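Epsin 1 (Danio rerio, PDB 5LP0) probably binds membranes rich in phosphatidylinositol 4,5-bisphosphate, modifies their curvature and facilitates clathrin-coated invaginations in receptor-mediated endocytosis. Local coordinates at residues Ser6-Lys11 and Ala32-Asn37; Tyr71-Gly76 and Glu126-Glu131; Tyr89-Leu94 and Lys116-Leu121. All coordinates share one frame; numbering follows the deposited sequence. Where two conformers were deposited one is given.

The three contacts lie in one all-helical ENTH domain and follow different logics: a light apolar touch in contact 1, a salt bridge beside an apolar pair in contact 2, and a buried aliphatic cluster in contact 3. Contacts 1 and 2 have centres about 18 Å apart and meet where A32 packs on Y71 and L72. Contacts 2 and 3, about 15 Å between centres, join through I73 against L118 and L128 against L121. Contacts 1 and 3 lie on opposite sides of the chain's centre, about 23 Å between centres and about 14 Å between nearest atoms. The probable phosphoinositide site is closest to contact 1, where the side chain of K11 lies about 7 Å from that of R13.

Contact 1. Residues Ser6-Lys11 and Ala32-Asn37; sequences SEAEIK and ADLTYN
With CG anti to the carbonyl carbon in both K11 (chi1 -76°) and L34 (chi1 -73°), the two side chains meet between helix 8-15 and helix 25-34 and cross there at about a right angle. The touching is done by one methyl of the leucine: L34 CD1 meets the lysine's aliphatic shank at K11 CD, 4.1 Å away, and lies 4.4 Å from the methyl A8 CB. L34 gives up more surface than either partner, and the contact as a whole is small, about 90 Å². K11 runs extended as far as CE and bends only at chi4 (-58°); its ammonium NZ is paired with E30 in a salt bridge, so its methylenes serve the apolar contact while its charge is met by the helix that also carries L34. Helix 8-15 is the first helix of this ENTH construct; R13, two residues beyond K11 in the sequence, probably binds the phosphoinositide, as in a close relative. The start of this helix is shaped by an ST turn, in which S6 OG accepts from A8 N at 3.1 Å along a nearly straight bond (170°); E7 occupies the N-cap position. On the other side, helix 25-34 gives way to a type I turn from L34 to N37, with N37 N bonded to L34 O at 2.9 Å. Both A8 and L34 also pack on I44 of helix 38-51.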
loop_
_atom_site.group_PDB
_atom_site.type_symbol
_atom_site.label_atom_id
_atom_site.label_comp_id
_atom_site.label_asym_id
_atom_site.label_seq_id
_atom_site.Cartn_x
_atom_site.Cartn_y
_atom_site.Cartn_z
ATOM N N SER A 6 -7.632 6.211 18.026
ATOM C CA SER A 6 -6.995 5.902 16.757
ATOM C C SER A 6 -7.994 5.684 15.633
ATOM O O SER A 6 -9.011 5.000 15.805
ATOM C CB SER A 6 -6.134 4.645 16.870
ATOM O OG SER A 6 -5.594 4.349 15.598
ATOM N N GLU A 7 -7.701 6.271 14.488
ATOM C CA GLU A 7 -8.475 5.972 13.305
ATOM C C GLU A 7 -7.571 5.427 12.209
ATOM O O GLU A 7 -7.895 5.532 11.032
ATOM C CB GLU A 7 -9.234 7.215 12.836
ATOM C CG GLU A 7 -10.394 7.557 13.772
ATOM C CD GLU A 7 -11.221 8.744 13.325
ATOM O OE1 GLU A 7 -10.657 9.670 12.699
ATOM O OE2 GLU A 7 -12.438 8.748 13.616
ATOM N N ALA A 8 -6.444 4.851 12.607
ATOM C CA ALA A 8 -5.460 4.352 11.653
ATOM C C ALA A 8 -6.024 3.288 10.711
ATOM O O ALA A 8 -5.825 3.373 9.508
ATOM C CB ALA A 8 -4.232 3.835 12.388
ATOM N N GLU A 9 -6.700 2.292 11.268
ATOM C CA GLU A 9 -7.243 1.202 10.481
ATOM C C GLU A 9 -8.301 1.745 9.542
ATOM O O GLU A 9 -8.340 1.390 8.367
ATOM C CB GLU A 9 -7.817 0.092 11.363
ATOM C CG GLU A 9 -8.483 -1.006 10.551
ATOM C CD GLU A 9 -9.065 -2.124 11.391
ATOM O OE1 GLU A 9 -8.878 -2.136 12.623
ATOM O OE2 GLU A 9 -9.742 -2.986 10.797
ATOM N N ILE A 10 -9.150 2.618 10.051
ATOM C CA ILE A 10 -10.179 3.237 9.237
ATOM C C ILE A 10 -9.579 4.045 8.074
ATOM O O ILE A 10 -10.084 3.970 6.959
ATOM C CB ILE A 10 -11.120 4.075 10.132
ATOM C CG1 ILE A 10 -12.005 3.108 10.924
ATOM C CG2 ILE A 10 -11.967 5.015 9.309
ATOM C CD1 ILE A 10 -12.671 3.731 12.116
ATOM N N LYS A 11 -8.506 4.796 8.323
ATOM C CA LYS A 11 -7.879 5.576 7.257
ATOM C C LYS A 11 -7.331 4.655 6.160
ATOM O O LYS A 11 -7.460 4.938 4.970
ATOM C CB LYS A 11 -6.766 6.461 7.833
ATOM C CG LYS A 11 -7.312 7.680 8.563
ATOM C CD LYS A 11 -6.208 8.499 9.207
ATOM C CE LYS A 11 -6.739 9.743 9.914
ATOM N NZ LYS A 11 -7.499 10.641 8.985
ATOM N N ALA A 32 1.160 8.067 6.374
ATOM C CA ALA A 32 2.609 8.047 6.449
ATOM C C ALA A 32 3.088 8.632 7.781
ATOM O O ALA A 32 3.958 8.053 8.415
ATOM C CB ALA A 32 3.227 8.818 5.294
ATOM N N ASP A 33 2.527 9.762 8.224
ATOM C CA ASP A 33 2.915 10.303 9.523
ATOM C C ASP A 33 2.618 9.305 10.647
ATOM O O ASP A 33 3.424 9.141 11.557
ATOM C CB ASP A 33 2.182 11.614 9.825
ATOM C CG ASP A 33 2.733 12.788 9.049
ATOM O OD1 ASP A 33 3.931 12.764 8.685
ATOM O OD2 ASP A 33 1.958 13.732 8.805
ATOM N N LEU A 34 1.463 8.630 10.565
ATOM C CA LEU A 34 1.085 7.650 11.585
ATOM C C LEU A 34 2.020 6.441 11.627
ATOM O O LEU A 34 2.113 5.765 12.650
ATOM C CB LEU A 34 -0.374 7.201 11.420
ATOM C CG LEU A 34 -1.414 8.255 11.826
ATOM C CD1 LEU A 34 -2.783 7.864 11.332
ATOM C CD2 LEU A 34 -1.440 8.459 13.342
ATOM N N THR A 35 2.689 6.121 10.523
ATOM C CA THR A 35 3.641 4.993 10.582
ATOM C C THR A 35 4.821 5.190 11.536
ATOM O O THR A 35 5.493 4.216 11.877
ATOM C CB THR A 35 4.210 4.570 9.203
ATOM O OG1 THR A 35 5.028 5.617 8.662
ATOM C CG2 THR A 35 3.068 4.190 8.232
ATOM N N TYR A 36 5.074 6.432 11.957
ATOM C CA TYR A 36 6.081 6.702 12.981
ATOM C C TYR A 36 5.550 6.483 14.386
ATOM O O TYR A 36 6.295 6.607 15.337
ATOM C CB TYR A 36 6.614 8.130 12.858
ATOM C CG TYR A 36 7.381 8.384 11.597
ATOM C CD1 TYR A 36 6.746 8.828 10.446
ATOM C CD2 TYR A 36 8.742 8.180 11.563
ATOM C CE1 TYR A 36 7.476 9.068 9.282
ATOM C CE2 TYR A 36 9.471 8.417 10.431
ATOM C CZ TYR A 36 8.845 8.860 9.315
ATOM O OH TYR A 36 9.641 9.060 8.226
ATOM N N ASN A 37 4.266 6.207 14.518
ATOM C CA ASN A 37 3.635 5.927 15.806
ATOM C C ASN A 37 3.551 4.406 15.921
ATOM O O ASN A 37 2.868 3.755 15.119
ATOM C CB ASN A 37 2.251 6.581 15.803
ATOM C CG ASN A 37 1.449 6.316 17.055
ATOM O OD1 ASN A 37 1.280 5.177 17.490
ATOM N ND2 ASN A 37 0.908 7.386 17.621
#

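Contact 2. Residues Tyr71-Gly76 and Glu126-Glu131; sequences YLIKTG and ERLREE
The last turn of helix 59-75 comes alongside helix 125-139, the backbones being closest at K74 and E131, whose CA atoms are 6.0 Å apart. These two residues bury most of the surface. K74 stretches out fully beyond CG, and the turn of E131 at chi2 (-75°) brings its carboxylate beside the extended lysine, the two side chains lying side by side and pointing the same way. The methylenes of the lysine pass along the glutamate, with K74 CG 4.0 Å from E131 CB, before the charges meet in a salt bridge of 3.0 Å between K74 NZ and E131 OE1. The ammonium approaches this oxygen from above the carboxylate, 68° out of its plane. A second salt bridge ties K74 NZ to E70, one turn earlier on its own helix, and the two acidic partners probably favour the charged form of the lysine. A methionine in its place would probably leave E131 and E70 without their shared counter-charge. Beside the ion pair, the branch methyl I73 CG2, held anti to the backbone N, faces L128 CD2, the two side chains crossing obliquely; as L128 was modelled in two conformers, the closeness of this approach is doubtful. The contact packs the last helix, 125-139, onto the superhelical array of the ENTH domain: I73 packs on V80 and C84 of helix 78-86 and on L118 and L122 of helix 108-122, L121 of that helix touches both K74 and L128, and A135, farther along helix 125-139, lies against K74 and T75.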
loop_
_atom_site.group_PDB
_atom_site.type_symbol
_atom_site.label_atom_id
_atom_site.label_comp_id
_atom_site.label_asym_id
_atom_site.label_seq_id
_atom_site.Cartn_x
_atom_site.Cartn_y
_atom_site.Cartn_z
ATOM N N TYR A 71 3.621 4.239 -1.406
ATOM C CA TYR A 71 3.714 5.571 -0.820
ATOM C C TYR A 71 4.315 5.511 0.591
ATOM O O TYR A 71 5.150 6.336 0.960
ATOM C CB TYR A 71 2.331 6.213 -0.775
ATOM C CG TYR A 71 2.345 7.637 -0.261
ATOM C CD1 TYR A 71 2.448 8.691 -1.132
ATOM C CD2 TYR A 71 2.255 7.915 1.093
ATOM C CE1 TYR A 71 2.437 9.986 -0.685
ATOM C CE2 TYR A 71 2.273 9.220 1.560
ATOM C CZ TYR A 71 2.376 10.249 0.663
ATOM O OH TYR A 71 2.389 11.549 1.098
ATOM N N LEU A 72 3.907 4.535 1.399
ATOM C CA LEU A 72 4.419 4.412 2.763
ATOM C C LEU A 72 5.874 3.947 2.807
ATOM O O LEU A 72 6.659 4.374 3.659
ATOM C CB LEU A 72 3.533 3.439 3.532
ATOM C CG LEU A 72 2.069 3.820 3.725
ATOM C CD1 LEU A 72 1.351 2.734 4.543
ATOM C CD2 LEU A 72 1.906 5.193 4.392
ATOM N N ILE A 73 6.255 3.073 1.893
ATOM C CA ILE A 73 7.645 2.655 1.756
ATOM C C ILE A 73 8.539 3.870 1.493
ATOM O O ILE A 73 9.618 3.994 2.096
ATOM C CB ILE A 73 7.795 1.644 0.595
ATOM C CG1 ILE A 73 7.272 0.263 1.014
ATOM C CG2 ILE A 73 9.235 1.555 0.106
ATOM C CD1 ILE A 73 6.901 -0.640 -0.177
ATOM N N LYS A 74 8.083 4.771 0.637
ATOM C CA LYS A 74 8.896 5.917 0.210
ATOM C C LYS A 74 8.787 7.121 1.142
ATOM O O LYS A 74 9.717 7.922 1.232
ATOM C CB LYS A 74 8.482 6.344 -1.193
ATOM C CG LYS A 74 8.783 5.330 -2.278
ATOM C CD LYS A 74 8.294 5.825 -3.619
ATOM C CE LYS A 74 8.590 4.803 -4.680
ATOM N NZ LYS A 74 8.176 5.279 -6.039
ATOM N N THR A 75 7.677 7.244 1.860
ATOM C CA THR A 75 7.341 8.484 2.561
ATOM C C THR A 75 7.184 8.326 4.085
ATOM O O THR A 75 7.220 9.318 4.828
ATOM C CB THR A 75 6.022 9.058 2.013
ATOM O OG1 THR A 75 5.937 8.819 0.591
ATOM C CG2 THR A 75 5.952 10.525 2.272
ATOM N N GLY A 76 6.986 7.087 4.531
ATOM C CA GLY A 76 6.730 6.789 5.924
ATOM C C GLY A 76 7.987 6.370 6.664
ATOM O O GLY A 76 9.106 6.528 6.173
ATOM N N GLU A 126 19.436 0.915 -2.739
ATOM C CA GLU A 126 19.822 2.194 -3.344
ATOM C C GLU A 126 18.619 2.922 -3.947
ATOM O O GLU A 126 18.406 4.136 -3.722
ATOM C CB GLU A 126 20.881 1.975 -4.419
ATOM C CG GLU A 126 21.304 3.256 -5.123
ATOM C CD GLU A 126 22.229 3.013 -6.302
ATOM O OE1 GLU A 126 21.903 2.153 -7.154
ATOM O OE2 GLU A 126 23.278 3.688 -6.376
ATOM N N ARG A 127 17.826 2.179 -4.713
ATOM C CA ARG A 127 16.600 2.726 -5.278
ATOM C C ARG A 127 15.713 3.250 -4.164
ATOM O O ARG A 127 15.116 4.305 -4.296
ATOM C CB ARG A 127 15.845 1.668 -6.080
ATOM C CG ARG A 127 16.475 1.359 -7.424
ATOM C CD ARG A 127 15.575 0.477 -8.267
ATOM N NE ARG A 127 14.303 1.137 -8.548
ATOM C CZ ARG A 127 13.204 0.522 -8.973
ATOM N NH1 ARG A 127 13.220 -0.785 -9.205
ATOM N NH2 ARG A 127 12.089 1.216 -9.197
ATOM N N LEU A 128 15.626 2.538 -3.055
ATOM C CA LEU A 128 14.782 2.998 -1.968
ATOM C C LEU A 128 15.273 4.358 -1.440
ATOM O O LEU A 128 14.465 5.249 -1.212
ATOM C CB LEU A 128 14.674 1.926 -0.868
ATOM C CG LEU A 128 13.873 0.669 -1.279
ATOM C CD1 LEU A 128 14.273 -0.575 -0.468
ATOM C CD2 LEU A 128 12.357 0.881 -1.172
ATOM N N ARG A 129 16.587 4.530 -1.266
ATOM C CA ARG A 129 17.114 5.828 -0.801
ATOM C C ARG A 129 16.791 7.010 -1.723
ATOM O O ARG A 129 16.366 8.094 -1.264
ATOM C CB ARG A 129 18.622 5.769 -0.590
ATOM C CG ARG A 129 19.048 5.031 0.654
ATOM C CD ARG A 129 20.516 5.289 0.932
ATOM N NE ARG A 129 21.339 4.997 -0.242
ATOM C CZ ARG A 129 21.839 3.799 -0.537
ATOM N NH1 ARG A 129 21.611 2.752 0.250
ATOM N NH2 ARG A 129 22.571 3.643 -1.633
ATOM N N GLU A 130 16.996 6.805 -3.025
ATOM C CA GLU A 130 16.710 7.807 -4.056
ATOM C C GLU A 130 15.222 8.171 -4.078
ATOM O O GLU A 130 14.818 9.368 -4.174
ATOM C CB GLU A 130 17.133 7.245 -5.426
ATOM C CG GLU A 130 18.644 7.040 -5.556
ATOM C CD GLU A 130 19.060 5.908 -6.498
ATOM O OE1 GLU A 130 18.200 5.265 -7.149
ATOM O OE2 GLU A 130 20.283 5.676 -6.588
ATOM N N GLU A 131 14.401 7.125 -3.991
ATOM C CA GLU A 131 12.960 7.281 -4.049
ATOM C C GLU A 131 12.519 8.023 -2.806
ATOM O O GLU A 131 11.616 8.830 -2.878
ATOM C CB GLU A 131 12.241 5.930 -4.128
ATOM C CG GLU A 131 12.494 5.185 -5.435
ATOM C CD GLU A 131 11.740 5.735 -6.625
ATOM O OE1 GLU A 131 10.831 6.578 -6.434
ATOM O OE2 GLU A 131 12.066 5.303 -7.759
#

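Contact 3. Residues Tyr89-Leu94 and Lys116-Leu121; sequences YAVQTL and KQLVTL
V119 and V91 carry most of this buried contact, with smaller shares from Q92 and L118. The two valines slide past each other in opposite directions and meet through one methyl each, V91 CG1 lying 3.7 Å from V119 CG2. Which methyl is presented follows from the first torsions: in V91, CG1 stands anti to the backbone N (chi1 -175°), whereas in V119 it is CG2 that lies beside the backbone N, anti to the carbonyl carbon. The same V91 methyl also touches the isobutyl group of L118, 3.9 Å from L118 CD2 and 4.0 Å from L118 CG, the leucine crossing it at about a right angle. V91 CG1 is thus held between neighbouring residues of helix 108-122. V119 CG2 is shared in a similar way, since Q92 CG lies 3.9 Å from V119 CG2, the two side chains crossing at about a right angle. Q92 contributes here as a hydrocarbon, its extended chain covering the edge of the valine pair. The backbones are nearest at Q92 and V119, with 6.5 Å between their CA atoms, and the atoms that touch are all carbon. The short helix 89-92 thereby packs against helix 108-122 in the all-helical ENTH fold. W49 of helix 38-51 lies against V91, and L118 also packs on I73 of helix 59-75; L94, at the end of segment 89-94, also reaches that helix at V62 and M66, while L121 packs against L128 of helix 125-139.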
loop_
_atom_site.group_PDB
_atom_site.type_symbol
_atom_site.label_atom_id
_atom_site.label_comp_id
_atom_site.label_asym_id
_atom_site.label_seq_id
_atom_site.Cartn_x
_atom_site.Cartn_y
_atom_site.Cartn_z
ATOM N N TYR A 89 7.026 -12.197 0.058
ATOM C CA TYR A 89 6.200 -13.174 -0.641
ATOM C C TYR A 89 4.776 -12.658 -0.842
ATOM O O TYR A 89 4.146 -12.959 -1.842
ATOM C CB TYR A 89 6.148 -14.521 0.110
ATOM C CG TYR A 89 7.485 -15.155 0.431
ATOM C CD1 TYR A 89 8.511 -15.168 -0.487
ATOM C CD2 TYR A 89 7.687 -15.801 1.643
ATOM C CE1 TYR A 89 9.737 -15.766 -0.187
ATOM C CE2 TYR A 89 8.907 -16.406 1.955
ATOM C CZ TYR A 89 9.921 -16.385 1.038
ATOM O OH TYR A 89 11.127 -16.985 1.336
ATOM N N ALA A 90 4.261 -11.896 0.126
ATOM C CA ALA A 90 2.920 -11.326 0.061
ATOM C C ALA A 90 2.783 -10.295 -1.059
ATOM O O ALA A 90 1.687 -10.031 -1.531
ATOM C CB ALA A 90 2.543 -10.698 1.396
ATOM N N VAL A 91 3.903 -9.724 -1.502
ATOM C CA VAL A 91 3.879 -8.874 -2.695
ATOM C C VAL A 91 4.145 -9.709 -3.971
ATOM O O VAL A 91 3.443 -9.576 -4.969
ATOM C CB VAL A 91 4.893 -7.730 -2.586
ATOM C CG1 VAL A 91 4.756 -6.779 -3.786
ATOM C CG2 VAL A 91 4.704 -6.983 -1.285
ATOM N N GLN A 92 5.129 -10.598 -3.917
ATOM C CA GLN A 92 5.485 -11.429 -5.076
ATOM C C GLN A 92 4.307 -12.248 -5.591
ATOM O O GLN A 92 4.141 -12.410 -6.787
ATOM C CB GLN A 92 6.647 -12.365 -4.721
ATOM C CG GLN A 92 7.955 -11.652 -4.589
ATOM C CD GLN A 92 9.065 -12.551 -4.101
ATOM O OE1 GLN A 92 8.812 -13.623 -3.553
ATOM N NE2 GLN A 92 10.307 -12.121 -4.305
ATOM N N THR A 93 3.464 -12.741 -4.688
ATOM C CA THR A 93 2.350 -13.577 -5.091
ATOM C C THR A 93 1.414 -12.805 -6.009
ATOM O O THR A 93 0.715 -13.409 -6.822
ATOM C CB THR A 93 1.602 -14.122 -3.878
ATOM O OG1 THR A 93 0.654 -15.079 -4.307
ATOM C CG2 THR A 93 0.869 -13.033 -3.070
ATOM N N LEU A 94 1.406 -11.484 -5.877
ATOM C CA LEU A 94 0.483 -10.654 -6.637
ATOM C C LEU A 94 0.852 -10.532 -8.118
ATOM O O LEU A 94 0.034 -10.095 -8.930
ATOM C CB LEU A 94 0.360 -9.277 -6.005
ATOM C CG LEU A 94 -0.137 -9.315 -4.550
ATOM C CD1 LEU A 94 -0.170 -7.891 -3.951
ATOM C CD2 LEU A 94 -1.492 -9.988 -4.425
ATOM N N LYS A 116 4.871 -6.327 -9.904
ATOM C CA LYS A 116 6.195 -6.491 -10.495
ATOM C C LYS A 116 7.081 -5.306 -10.128
ATOM O O LYS A 116 8.244 -5.481 -9.692
ATOM C CB LYS A 116 6.059 -6.588 -12.012
ATOM C CG LYS A 116 7.361 -6.705 -12.763
ATOM C CD LYS A 116 7.153 -6.682 -14.268
ATOM C CE LYS A 116 8.480 -6.778 -14.981
ATOM N NZ LYS A 116 8.278 -7.054 -16.424
ATOM N N GLN A 117 6.552 -4.093 -10.327
ATOM C CA GLN A 117 7.329 -2.885 -10.046
ATOM C C GLN A 117 7.635 -2.699 -8.564
ATOM O O GLN A 117 8.719 -2.221 -8.202
ATOM C CB GLN A 117 6.642 -1.640 -10.620
ATOM C CG GLN A 117 6.356 -1.747 -12.113
ATOM C CD GLN A 117 7.586 -1.917 -12.974
ATOM O OE1 GLN A 117 8.713 -1.630 -12.567
ATOM N NE2 GLN A 117 7.364 -2.313 -14.205
ATOM N N LEU A 118 6.694 -3.068 -7.705
ATOM C CA LEU A 118 6.902 -2.898 -6.284
ATOM C C LEU A 118 7.952 -3.878 -5.786
ATOM O O LEU A 118 8.752 -3.545 -4.927
ATOM C CB LEU A 118 5.568 -3.044 -5.533
ATOM C CG LEU A 118 5.529 -2.877 -4.017
ATOM C CD1 LEU A 118 6.157 -1.559 -3.653
ATOM C CD2 LEU A 118 4.101 -2.948 -3.491
ATOM N N VAL A 119 7.990 -5.078 -6.353
ATOM C CA VAL A 119 8.972 -6.065 -5.955
ATOM C C VAL A 119 10.375 -5.598 -6.363
ATOM O O VAL A 119 11.307 -5.688 -5.561
ATOM C CB VAL A 119 8.686 -7.444 -6.593
ATOM C CG1 VAL A 119 9.874 -8.374 -6.397
ATOM C CG2 VAL A 119 7.425 -8.071 -5.987
ATOM N N THR A 120 10.547 -5.091 -7.593
ATOM C CA THR A 120 11.890 -4.627 -7.998
ATOM C C THR A 120 12.374 -3.460 -7.129
ATOM O O THR A 120 13.557 -3.397 -6.764
ATOM C CB THR A 120 12.014 -4.268 -9.496
ATOM O OG1 THR A 120 11.276 -3.087 -9.782
ATOM C CG2 THR A 120 11.528 -5.396 -10.374
ATOM N N LEU A 121 11.465 -2.557 -6.774
ATOM C CA LEU A 121 11.812 -1.474 -5.861
ATOM C C LEU A 121 12.283 -2.004 -4.503
ATOM O O LEU A 121 13.326 -1.591 -3.995
ATOM C CB LEU A 121 10.615 -0.573 -5.646
ATOM C CG LEU A 121 10.800 0.459 -4.536
ATOM C CD1 LEU A 121 11.982 1.387 -4.823
ATOM C CD2 LEU A 121 9.516 1.209 -4.420
#